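Local coordinates for protein putative malic enzyme ((S)-malate:NAD+ oxidoreductase (decarboxylating)) (Streptococcus pyogenes, PDB 2A9F) that probably catalyses the NAD-dependent oxidative decarboxylation of (S)-malate, using a divalent metal ion such as magnesium or manganese, at residues 75-80 with 89-94; 168-173 with 321-326; 174-179 with 344-349; 191-196 with 205-210. All coordinates share one frame; numbering follows the deposited sequence.

Overall arrangement
All four contacts are largely buried, though L78 and F176 are partly exposed, and apolar, with no hydrogen bond from one segment to the other; they differ in place and shape. Interaction 1 stands apart in the N-terminal domain, its centre about 19 Å from that of interaction 2, and packs a turn on a helix beside the magnesium site and the second subunit. Interactions 2, 3 and 4 form one continuous core in the NAD-binding domain. Interactions 2 and 3 share helix 162-180, which meets the start of helix 325-335 through small aliphatic groups and helix 342-354 through an aromatic edge. Interaction 4 lays helix 198-210 on strand 190-194, and L207 passes that packing on to L172.

Interaction 1: residues 75-80 with 89-94; sequences TAVLGL and MPVMEG
With CG1 of both V77 and V91 anti to the backbone N (chi1 -173° and 176°), CG2 of V91 is carried beside CG1 of V77, and the two side chains run past one another in antiparallel sense. V77 opens a type II' beta turn that runs to L80 and is closed by L80 N bonding to V77 O at 3.0 Å. The turn lies in the loop between strand 67-72 and helix 85-102, so the contact folds this loop back on the helix that follows it.

V77 CG1 stands 3.7 Å from V91 CG2, and V91 also meets L78, the second residue of the turn. L78, with the positive phi (44°) that this position of a type II' turn requires, approaches V91 tip to tip, and each of its methyls takes a different branch: L78 CD1 touches V91 CG1 at 3.4 Å, while CD2 goes to the other methyl. Both methyls of V91 are therefore in contact with the turn. Around it, L78 N is hydrogen-bonded to D138, a magnesium ligand, and V91 also packs on S48 of the second subunit. The turn therefore borders the metal site, with the side chain of L78 about 5 Å from the magnesium ion, and V91 lies one helical turn before K95, the predicted proton acceptor. The other methyl of V91, CG2, is met by L78 CD2 at 3.6 Å.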
loop_
_atom_site.group_PDB
_atom_site.type_symbol
_atom_site.label_atom_id
_atom_site.label_comp_id
_atom_site.label_asym_id
_atom_site.label_seq_id
_atom_site.Cartn_x
_atom_site.Cartn_y
_atom_site.Cartn_z
ATOM N N THR A 75 -4.081 -17.206 -2.731
ATOM C CA THR A 75 -4.727 -18.460 -3.125
ATOM C C THR A 75 -3.953 -19.262 -4.165
ATOM O O THR A 75 -4.187 -20.463 -4.311
ATOM C CB THR A 75 -6.134 -18.211 -3.682
ATOM O OG1 THR A 75 -6.044 -17.437 -4.892
ATOM C CG2 THR A 75 -6.977 -17.460 -2.649
ATOM N N ALA A 76 -3.039 -18.603 -4.877
ATOM C CA ALA A 76 -2.242 -19.250 -5.922
ATOM C C ALA A 76 -0.773 -18.817 -5.933
ATOM O O ALA A 76 -0.178 -18.574 -6.990
ATOM C CB ALA A 76 -2.868 -18.981 -7.285
ATOM N N VAL A 77 -0.183 -18.738 -4.750
ATOM C CA VAL A 77 1.211 -18.351 -4.635
ATOM C C VAL A 77 2.168 -19.373 -5.263
ATOM O O VAL A 77 2.223 -20.527 -4.843
ATOM C CB VAL A 77 1.598 -18.161 -3.161
ATOM C CG1 VAL A 77 3.013 -17.596 -3.072
ATOM C CG2 VAL A 77 0.583 -17.261 -2.473
ATOM N N LEU A 78 2.916 -18.925 -6.268
ATOM C CA LEU A 78 3.902 -19.747 -6.975
ATOM C C LEU A 78 3.461 -21.177 -7.353
ATOM O O LEU A 78 2.474 -21.372 -8.062
ATOM C CB LEU A 78 5.205 -19.797 -6.149
ATOM C CG LEU A 78 6.288 -18.724 -6.321
ATOM C CD1 LEU A 78 5.666 -17.394 -6.642
ATOM C CD2 LEU A 78 7.123 -18.630 -5.037
ATOM N N GLY A 79 4.225 -22.162 -6.890
ATOM C CA GLY A 79 3.932 -23.553 -7.173
ATOM C C GLY A 79 3.438 -24.241 -5.920
ATOM O O GLY A 79 3.400 -25.466 -5.834
ATOM N N LEU A 80 3.079 -23.433 -4.931
ATOM C CA LEU A 80 2.552 -23.933 -3.674
ATOM C C LEU A 80 1.035 -23.921 -3.867
ATOM O O LEU A 80 0.551 -24.351 -4.917
ATOM C CB LEU A 80 2.975 -23.002 -2.539
ATOM C CG LEU A 80 4.495 -22.794 -2.441
ATOM C CD1 LEU A 80 4.806 -21.725 -1.411
ATOM C CD2 LEU A 80 5.180 -24.111 -2.068
ATOM N N MET A 89 3.087 -12.761 1.148
ATOM C CA MET A 89 3.863 -11.533 1.228
ATOM C C MET A 89 5.317 -11.621 0.727
ATOM O O MET A 89 5.746 -10.781 -0.069
ATOM C CB MET A 89 3.800 -10.976 2.655
ATOM C CG MET A 89 3.942 -9.449 2.747
ATOM S SD MET A 89 2.542 -8.436 2.203
ATOM C CE MET A 89 2.342 -8.901 0.603
ATOM N N PRO A 90 6.084 -12.648 1.160
ATOM C CA PRO A 90 7.476 -12.778 0.702
ATOM C C PRO A 90 7.569 -12.717 -0.820
ATOM O O PRO A 90 8.487 -12.112 -1.368
ATOM C CB PRO A 90 7.896 -14.145 1.243
ATOM C CG PRO A 90 7.117 -14.248 2.478
ATOM C CD PRO A 90 5.749 -13.744 2.082
ATOM N N VAL A 91 6.609 -13.343 -1.496
ATOM C CA VAL A 91 6.595 -13.361 -2.953
ATOM C C VAL A 91 6.148 -12.023 -3.561
ATOM O O VAL A 91 6.709 -11.567 -4.557
ATOM C CB VAL A 91 5.680 -14.486 -3.477
ATOM C CG1 VAL A 91 5.587 -14.431 -4.996
ATOM C CG2 VAL A 91 6.219 -15.827 -3.032
ATOM N N MET A 92 5.152 -11.386 -2.963
ATOM C CA MET A 92 4.674 -10.113 -3.484
ATOM C C MET A 92 5.713 -9.009 -3.255
ATOM O O MET A 92 5.880 -8.112 -4.076
ATOM C CB MET A 92 3.339 -9.757 -2.825
ATOM C CG MET A 92 2.295 -10.888 -2.944
ATOM S SD MET A 92 2.052 -11.379 -4.655
ATOM C CE MET A 92 2.557 -13.037 -4.604
ATOM N N GLU A 93 6.438 -9.062 -2.155
ATOM C CA GLU A 93 7.413 -8.016 -1.982
ATOM C C GLU A 93 8.663 -8.341 -2.800
ATOM O O GLU A 93 9.427 -7.448 -3.167
ATOM C CB GLU A 93 7.703 -7.766 -0.498
ATOM C CG GLU A 93 8.181 -8.922 0.313
ATOM C CD GLU A 93 8.109 -8.605 1.810
ATOM O OE1 GLU A 93 6.983 -8.489 2.350
ATOM O OE2 GLU A 93 9.179 -8.463 2.444
ATOM N N GLY A 94 8.846 -9.617 -3.119
ATOM C CA GLY A 94 9.980 -9.989 -3.943
ATOM C C GLY A 94 9.668 -9.454 -5.328
ATOM O O GLY A 94 10.503 -8.863 -6.019
#

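Interaction 2: residues 168-173 with 321-326; sequences AIVVLA and NVLAFP
The N-terminal end of helix 325-335, with A324 at the N-cap position, packs against helix 162-180 of the NAD-binding domain through V170 and I169. The backbones come close, the CA atoms of V170 and A324 being 6.8 Å apart, a spacing consistent with the small alanine facing the valine. V170 points both its methyls across the contact. CG2 meets the CB of A324 at 4.0 Å, whereas CG1, anti to the backbone N (chi1 179°), looks toward L323, whose CD1 lies 4.2 Å from V170 CG1. A324 CB is also approached by the base of the isoleucine side chain, with I169 CB 4.4 Å from it. The methyl of A324 is thus approached by two consecutive residues of helix 162-180.

The preceding 3-10 segment 321-323 is tied to the helix start by A324 N, which donates to N321 O at 2.8 Å. Beside this bend, L323 faces helix 162-180 and also touches I352 of helix 342-354. F325 instead packs on helix 85-102, its ring meeting that of F99 with the planes at about 50°. L323 is close to N320, predicted to bind (S)-malate, and A324 lies about 9 Å, side chain to side chain, from K95. This apolar packing joins the helix start to helix 162-180 in the NAD-binding domain, near N320 and K95, residues of the probable active site of the malic enzyme family.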
loop_
_atom_site.group_PDB
_atom_site.type_symbol
_atom_site.label_atom_id
_atom_site.label_comp_id
_atom_site.label_asym_id
_atom_site.label_seq_id
_atom_site.Cartn_x
_atom_site.Cartn_y
_atom_site.Cartn_z
ATOM N N ALA A 168 2.674 -14.978 -21.711
ATOM C CA ALA A 168 2.059 -14.893 -23.025
ATOM C C ALA A 168 2.859 -13.921 -23.876
ATOM O O ALA A 168 3.220 -14.226 -25.016
ATOM C CB ALA A 168 0.623 -14.412 -22.903
ATOM N N ILE A 169 3.139 -12.755 -23.305
ATOM C CA ILE A 169 3.897 -11.710 -23.990
ATOM C C ILE A 169 5.325 -12.145 -24.273
ATOM O O ILE A 169 5.941 -11.679 -25.228
ATOM C CB ILE A 169 3.969 -10.428 -23.153
ATOM C CG1 ILE A 169 2.571 -9.978 -22.762
ATOM C CG2 ILE A 169 4.645 -9.342 -23.945
ATOM C CD1 ILE A 169 2.555 -9.100 -21.547
ATOM N N VAL A 170 5.862 -13.026 -23.439
ATOM C CA VAL A 170 7.221 -13.481 -23.653
ATOM C C VAL A 170 7.220 -14.614 -24.661
ATOM O O VAL A 170 8.200 -14.831 -25.377
ATOM C CB VAL A 170 7.872 -13.935 -22.335
ATOM C CG1 VAL A 170 9.292 -14.423 -22.588
ATOM C CG2 VAL A 170 7.878 -12.778 -21.355
ATOM N N VAL A 171 6.110 -15.340 -24.719
ATOM C CA VAL A 171 5.991 -16.428 -25.672
ATOM C C VAL A 171 5.816 -15.800 -27.047
ATOM O O VAL A 171 6.365 -16.279 -28.040
ATOM C CB VAL A 171 4.797 -17.327 -25.347
ATOM C CG1 VAL A 171 4.554 -18.318 -26.496
ATOM C CG2 VAL A 171 5.079 -18.091 -24.043
ATOM N N LEU A 172 5.079 -14.699 -27.082
ATOM C CA LEU A 172 4.841 -13.997 -28.318
ATOM C C LEU A 172 6.148 -13.421 -28.835
ATOM O O LEU A 172 6.372 -13.351 -30.050
ATOM C CB LEU A 172 3.824 -12.877 -28.103
ATOM C CG LEU A 172 3.267 -12.233 -29.373
ATOM C CD1 LEU A 172 2.813 -13.324 -30.351
ATOM C CD2 LEU A 172 2.105 -11.334 -29.021
ATOM N N ALA A 173 7.022 -13.018 -27.922
ATOM C CA ALA A 173 8.294 -12.442 -28.335
ATOM C C ALA A 173 9.204 -13.568 -28.774
ATOM O O ALA A 173 10.013 -13.407 -29.701
ATOM C CB ALA A 173 8.932 -11.665 -27.187
ATOM N N ASN A 321 8.339 -14.426 -17.038
ATOM C CA ASN A 321 7.596 -13.203 -16.765
ATOM C C ASN A 321 8.452 -11.954 -16.670
ATOM O O ASN A 321 8.097 -10.894 -17.184
ATOM C CB ASN A 321 6.850 -13.356 -15.438
ATOM C CG ASN A 321 5.372 -13.248 -15.603
ATOM O OD1 ASN A 321 4.888 -12.283 -16.197
ATOM N ND2 ASN A 321 4.628 -14.235 -15.087
ATOM N N VAL A 322 9.576 -12.099 -15.995
ATOM C CA VAL A 322 10.484 -11.001 -15.747
ATOM C C VAL A 322 10.748 -10.023 -16.894
ATOM O O VAL A 322 10.735 -8.816 -16.685
ATOM C CB VAL A 322 11.787 -11.557 -15.199
ATOM C CG1 VAL A 322 12.674 -10.441 -14.782
ATOM C CG2 VAL A 322 11.482 -12.449 -14.013
ATOM N N LEU A 323 10.963 -10.533 -18.101
ATOM C CA LEU A 323 11.217 -9.678 -19.267
ATOM C C LEU A 323 10.009 -8.858 -19.708
ATOM O O LEU A 323 10.091 -8.137 -20.697
ATOM C CB LEU A 323 11.637 -10.533 -20.458
ATOM C CG LEU A 323 12.810 -11.463 -20.213
ATOM C CD1 LEU A 323 12.826 -12.541 -21.276
ATOM C CD2 LEU A 323 14.090 -10.651 -20.214
ATOM N N ALA A 324 8.889 -8.966 -18.997
ATOM C CA ALA A 324 7.706 -8.233 -19.412
ATOM C C ALA A 324 7.055 -7.273 -18.428
ATOM O O ALA A 324 6.830 -6.116 -18.768
ATOM C CB ALA A 324 6.650 -9.213 -19.943
ATOM N N PHE A 325 6.741 -7.722 -17.217
ATOM C CA PHE A 325 6.053 -6.815 -16.300
ATOM C C PHE A 325 6.762 -5.526 -15.922
ATOM O O PHE A 325 6.115 -4.532 -15.606
ATOM C CB PHE A 325 5.550 -7.562 -15.046
ATOM C CG PHE A 325 6.627 -8.105 -14.153
ATOM C CD1 PHE A 325 7.257 -7.280 -13.216
ATOM C CD2 PHE A 325 6.950 -9.461 -14.182
ATOM C CE1 PHE A 325 8.187 -7.812 -12.318
ATOM C CE2 PHE A 325 7.872 -9.999 -13.293
ATOM C CZ PHE A 325 8.492 -9.178 -12.358
ATOM N N PRO A 326 8.096 -5.512 -15.950
ATOM C CA PRO A 326 8.728 -4.246 -15.589
ATOM C C PRO A 326 8.492 -3.182 -16.661
ATOM O O PRO A 326 7.903 -2.135 -16.395
ATOM C CB PRO A 326 10.200 -4.622 -15.455
ATOM C CG PRO A 326 10.141 -6.012 -14.972
ATOM C CD PRO A 326 9.055 -6.618 -15.835
#

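Interaction 3: residues 174-179 with 344-349; sequences AIFNSL and MQIAAA
Aromatic edge packing carries this contact: the ring of F176, on helix 162-180, turns its rim to I346 and A349 of helix 342-354. CE1 of F176 touches A349 CB at 3.6 Å, and CZ of F176 meets I346 CG2 at 4.0 Å, both partners lying at the ring's edge near its plane. A349 O is at the edge too, in the ring plane, 3.9 Å from F176 CD1. The ring reaches there with CG anti to the carbonyl carbon (chi1 -76°), and it crosses the I346 side chain at about a right angle. I346 uses only its short branch for the ring; its longer CG1-CD1 arm points instead to helix 198-210.

No hydrogen bond passes between the two helix segments; within 174-179, S178 OG donates to A174 O at 2.9 Å, where the hydroxyl meets the carbonyl at 153° and sits 17° off its plane. S178 N makes a weak bond to the same oxygen, which therefore receives both the hydroxyl and the amide of one residue.

Among the surrounding elements, I346 packs on A209 and A210 of helix 198-210, A349 on L172 one turn before F176, and A348 on V375 and V379 of helix 373-379. Helix 342-354 thus packs on all three helices, 162-180, 198-210 and 373-379.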
loop_
_atom_site.group_PDB
_atom_site.type_symbol
_atom_site.label_atom_id
_atom_site.label_comp_id
_atom_site.label_asym_id
_atom_site.label_seq_id
_atom_site.Cartn_x
_atom_site.Cartn_y
_atom_site.Cartn_z
ATOM N N ALA A 174 9.053 -14.710 -28.105
ATOM C CA ALA A 174 9.860 -15.881 -28.400
ATOM C C ALA A 174 9.568 -16.448 -29.789
ATOM O O ALA A 174 10.388 -17.167 -30.354
ATOM C CB ALA A 174 9.640 -16.946 -27.345
ATOM N N ILE A 175 8.402 -16.150 -30.352
ATOM C CA ILE A 175 8.140 -16.676 -31.678
ATOM C C ILE A 175 8.629 -15.656 -32.705
ATOM O O ILE A 175 9.197 -16.039 -33.717
ATOM C CB ILE A 175 6.627 -17.046 -31.930
ATOM C CG1 ILE A 175 5.874 -15.880 -32.549
ATOM C CG2 ILE A 175 5.950 -17.486 -30.641
ATOM C CD1 ILE A 175 4.544 -16.298 -33.126
ATOM N N PHE A 176 8.423 -14.368 -32.450
ATOM C CA PHE A 176 8.899 -13.352 -33.385
ATOM C C PHE A 176 10.348 -13.713 -33.730
ATOM O O PHE A 176 10.773 -13.667 -34.895
ATOM C CB PHE A 176 8.868 -11.969 -32.745
ATOM C CG PHE A 176 7.502 -11.375 -32.640
ATOM C CD1 PHE A 176 7.170 -10.566 -31.556
ATOM C CD2 PHE A 176 6.550 -11.596 -33.630
ATOM C CE1 PHE A 176 5.908 -9.983 -31.454
ATOM C CE2 PHE A 176 5.280 -11.018 -33.542
ATOM C CZ PHE A 176 4.959 -10.211 -32.451
ATOM N N ASN A 177 11.098 -14.089 -32.702
ATOM C CA ASN A 177 12.479 -14.470 -32.899
ATOM C C ASN A 177 12.571 -15.855 -33.505
ATOM O O ASN A 177 13.543 -16.185 -34.178
ATOM C CB ASN A 177 13.242 -14.404 -31.578
ATOM C CG ASN A 177 13.761 -13.018 -31.291
ATOM O OD1 ASN A 177 13.639 -12.117 -32.125
ATOM N ND2 ASN A 177 14.346 -12.832 -30.115
ATOM N N SER A 178 11.558 -16.674 -33.263
ATOM C CA SER A 178 11.552 -18.005 -33.835
ATOM C C SER A 178 11.256 -17.927 -35.325
ATOM O O SER A 178 11.814 -18.687 -36.104
ATOM C CB SER A 178 10.535 -18.885 -33.124
ATOM O OG SER A 178 11.152 -19.478 -31.998
ATOM N N LEU A 179 10.388 -17.000 -35.714
ATOM C CA LEU A 179 10.035 -16.802 -37.112
ATOM C C LEU A 179 11.324 -16.569 -37.891
ATOM O O LEU A 179 11.633 -17.284 -38.850
ATOM C CB LEU A 179 9.131 -15.576 -37.254
ATOM C CG LEU A 179 7.835 -15.549 -36.436
ATOM C CD1 LEU A 179 7.068 -14.270 -36.721
ATOM C CD2 LEU A 179 6.982 -16.760 -36.794
ATOM N N MET A 344 -0.479 -2.687 -26.990
ATOM C CA MET A 344 0.588 -2.334 -26.049
ATOM C C MET A 344 1.353 -3.591 -25.628
ATOM O O MET A 344 2.578 -3.563 -25.472
ATOM C CB MET A 344 0.005 -1.646 -24.801
ATOM C CG MET A 344 -0.276 -0.147 -24.967
ATOM S SD MET A 344 -1.316 0.557 -23.683
ATOM C CE MET A 344 -0.324 0.274 -22.248
ATOM N N GLN A 345 0.632 -4.694 -25.446
ATOM C CA GLN A 345 1.255 -5.953 -25.055
ATOM C C GLN A 345 2.102 -6.548 -26.175
ATOM O O GLN A 345 3.150 -7.150 -25.901
ATOM C CB GLN A 345 0.188 -6.948 -24.613
ATOM C CG GLN A 345 -0.600 -6.463 -23.417
ATOM C CD GLN A 345 -1.684 -7.419 -23.001
ATOM O OE1 GLN A 345 -1.463 -8.629 -22.894
ATOM N NE2 GLN A 345 -2.867 -6.882 -22.743
ATOM N N ILE A 346 1.667 -6.387 -27.430
ATOM C CA ILE A 346 2.438 -6.914 -28.561
ATOM C C ILE A 346 3.659 -6.017 -28.701
ATOM O O ILE A 346 4.768 -6.475 -29.022
ATOM C CB ILE A 346 1.624 -6.906 -29.892
ATOM C CG1 ILE A 346 0.457 -7.896 -29.802
ATOM C CG2 ILE A 346 2.516 -7.313 -31.070
ATOM C CD1 ILE A 346 -0.423 -7.918 -31.037
ATOM N N ALA A 347 3.442 -4.731 -28.437
ATOM C CA ALA A 347 4.512 -3.744 -28.493
ATOM C C ALA A 347 5.625 -4.268 -27.595
ATOM O O ALA A 347 6.789 -4.331 -27.999
ATOM C CB ALA A 347 4.013 -2.402 -27.991
ATOM N N ALA A 348 5.250 -4.673 -26.386
ATOM C CA ALA A 348 6.209 -5.207 -25.428
ATOM C C ALA A 348 6.936 -6.413 -26.005
ATOM O O ALA A 348 8.139 -6.573 -25.810
ATOM C CB ALA A 348 5.498 -5.594 -24.131
ATOM N N ALA A 349 6.206 -7.256 -26.726
ATOM C CA ALA A 349 6.794 -8.454 -27.318
ATOM C C ALA A 349 7.856 -8.150 -28.362
ATOM O O ALA A 349 8.868 -8.843 -28.439
ATOM C CB ALA A 349 5.709 -9.322 -27.927
#

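Interaction 4: residues 191-196 with 205-210; sequences IVVNGG and RKLLAA
No aromatic ring, amide or guanidinium takes part where I191 and V193 of strand 190-194 meet L207 of helix 198-210, and no planar face or edge is involved: the contact is made of methyl groups alone. The one side-chain amide of the strand segment, that of N194, belongs to the side of the strand turned from L207, where it packs on V265 and V270.

I191 and L207 reach toward each other tip to tip. L207 CD1 sits 3.5 Å from I191 CG2; chi1 of -54° puts CG1 of the isoleucine beside the backbone N and leaves CG2 anti to it. The second methyl of the leucine takes the end of the other arm, with L207 CD2 3.8 Å from I191 CD1, so the fork of L207 meets both branches of the isoleucine. V193, two residues on and on the same side of the strand, adds a looser touch from its CG2 to L207 CD1 at 4.2 Å. The strand is at the centre of its sheet, bonded through the backbone to T216 on one side and F262 on the other. On the helix side of the sheet L207 also packs on L172 and I175 of helix 162-180, continuing the hydrophobic core.

Past the strand end, G195 adopts phi 154° and psi 106°, a conformation suited to a residue with no side chain, and G195 begins what appears to be a GxGxxG motif leading into the helix. Together with strand 214-219 this makes a beta-alpha-beta unit, and a glycine-rich turn between first strand and helix is the hallmark of a Rossmann fold, consistent with NAD binding here.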
loop_
_atom_site.group_PDB
_atom_site.type_symbol
_atom_site.label_atom_id
_atom_site.label_comp_id
_atom_site.label_asym_id
_atom_site.label_seq_id
_atom_site.Cartn_x
_atom_site.Cartn_y
_atom_site.Cartn_z
ATOM N N ILE A 191 -0.141 -22.344 -36.685
ATOM C CA ILE A 191 0.010 -22.334 -35.234
ATOM C C ILE A 191 -1.096 -23.087 -34.485
ATOM O O ILE A 191 -2.279 -22.742 -34.594
ATOM C CB ILE A 191 0.038 -20.863 -34.743
ATOM C CG1 ILE A 191 1.125 -20.087 -35.488
ATOM C CG2 ILE A 191 0.253 -20.811 -33.254
ATOM C CD1 ILE A 191 1.185 -18.612 -35.152
ATOM N N VAL A 192 -0.696 -24.104 -33.719
ATOM C CA VAL A 192 -1.632 -24.907 -32.923
ATOM C C VAL A 192 -1.553 -24.548 -31.434
ATOM O O VAL A 192 -0.506 -24.715 -30.822
ATOM C CB VAL A 192 -1.322 -26.417 -33.040
ATOM C CG1 VAL A 192 -2.150 -27.188 -32.013
ATOM C CG2 VAL A 192 -1.627 -26.921 -34.439
ATOM N N VAL A 193 -2.653 -24.075 -30.854
ATOM C CA VAL A 193 -2.682 -23.719 -29.431
ATOM C C VAL A 193 -3.497 -24.714 -28.588
ATOM O O VAL A 193 -4.694 -24.889 -28.794
ATOM C CB VAL A 193 -3.280 -22.302 -29.209
ATOM C CG1 VAL A 193 -3.465 -22.038 -27.716
ATOM C CG2 VAL A 193 -2.365 -21.250 -29.811
ATOM N N ASN A 194 -2.851 -25.363 -27.628
ATOM C CA ASN A 194 -3.555 -26.315 -26.778
ATOM C C ASN A 194 -4.047 -25.628 -25.511
ATOM O O ASN A 194 -3.269 -25.326 -24.619
ATOM C CB ASN A 194 -2.640 -27.481 -26.409
ATOM C CG ASN A 194 -3.411 -28.716 -25.995
ATOM O OD1 ASN A 194 -3.106 -29.338 -24.981
ATOM N ND2 ASN A 194 -4.415 -29.087 -26.789
ATOM N N GLY A 195 -5.346 -25.371 -25.452
ATOM C CA GLY A 195 -5.921 -24.730 -24.284
ATOM C C GLY A 195 -7.195 -23.978 -24.618
ATOM O O GLY A 195 -7.154 -22.911 -25.230
ATOM N N GLY A 196 -8.333 -24.534 -24.217
ATOM C CA GLY A 196 -9.608 -23.891 -24.500
ATOM C C GLY A 196 -9.916 -22.822 -23.479
ATOM O O GLY A 196 -10.727 -21.935 -23.727
ATOM N N ARG A 205 -6.021 -14.645 -29.266
ATOM C CA ARG A 205 -6.426 -13.313 -29.719
ATOM C C ARG A 205 -5.173 -12.507 -30.021
ATOM O O ARG A 205 -5.081 -11.833 -31.052
ATOM C CB ARG A 205 -7.242 -12.574 -28.660
ATOM C CG ARG A 205 -8.706 -12.945 -28.605
ATOM C CD ARG A 205 -8.862 -14.411 -28.306
ATOM N NE ARG A 205 -10.237 -14.764 -27.966
ATOM C CZ ARG A 205 -10.816 -14.476 -26.804
ATOM N NH1 ARG A 205 -10.137 -13.827 -25.860
ATOM N NH2 ARG A 205 -12.071 -14.848 -26.588
ATOM N N LYS A 206 -4.205 -12.584 -29.117
ATOM C CA LYS A 206 -2.954 -11.869 -29.299
ATOM C C LYS A 206 -2.294 -12.273 -30.606
ATOM O O LYS A 206 -1.915 -11.409 -31.397
ATOM C CB LYS A 206 -2.015 -12.124 -28.122
ATOM C CG LYS A 206 -2.433 -11.390 -26.864
ATOM C CD LYS A 206 -1.558 -11.762 -25.684
ATOM C CE LYS A 206 -2.099 -11.127 -24.423
ATOM N NZ LYS A 206 -3.539 -11.473 -24.220
ATOM N N LEU A 207 -2.159 -13.575 -30.840
ATOM C CA LEU A 207 -1.557 -14.052 -32.086
ATOM C C LEU A 207 -2.228 -13.473 -33.343
ATOM O O LEU A 207 -1.563 -13.000 -34.257
ATOM C CB LEU A 207 -1.625 -15.565 -32.160
ATOM C CG LEU A 207 -0.443 -16.322 -31.592
ATOM C CD1 LEU A 207 -0.746 -17.808 -31.660
ATOM C CD2 LEU A 207 0.811 -15.988 -32.387
ATOM N N LEU A 208 -3.549 -13.508 -33.391
ATOM C CA LEU A 208 -4.236 -12.988 -34.562
ATOM C C LEU A 208 -3.952 -11.503 -34.708
ATOM O O LEU A 208 -3.707 -11.017 -35.814
ATOM C CB LEU A 208 -5.739 -13.264 -34.461
ATOM C CG LEU A 208 -6.036 -14.768 -34.522
ATOM C CD1 LEU A 208 -7.544 -15.006 -34.590
ATOM C CD2 LEU A 208 -5.334 -15.383 -35.732
ATOM N N ALA A 209 -3.959 -10.798 -33.579
ATOM C CA ALA A 209 -3.687 -9.365 -33.541
ATOM C C ALA A 209 -2.235 -9.086 -33.923
ATOM O O ALA A 209 -1.910 -8.024 -34.447
ATOM C CB ALA A 209 -3.965 -8.826 -32.147
ATOM N N ALA A 210 -1.365 -10.055 -33.665
ATOM C CA ALA A 210 0.048 -9.908 -33.965
ATOM C C ALA A 210 0.350 -10.154 -35.426
ATOM O O ALA A 210 1.438 -9.838 -35.895
ATOM C CB ALA A 210 0.862 -10.852 -33.103
#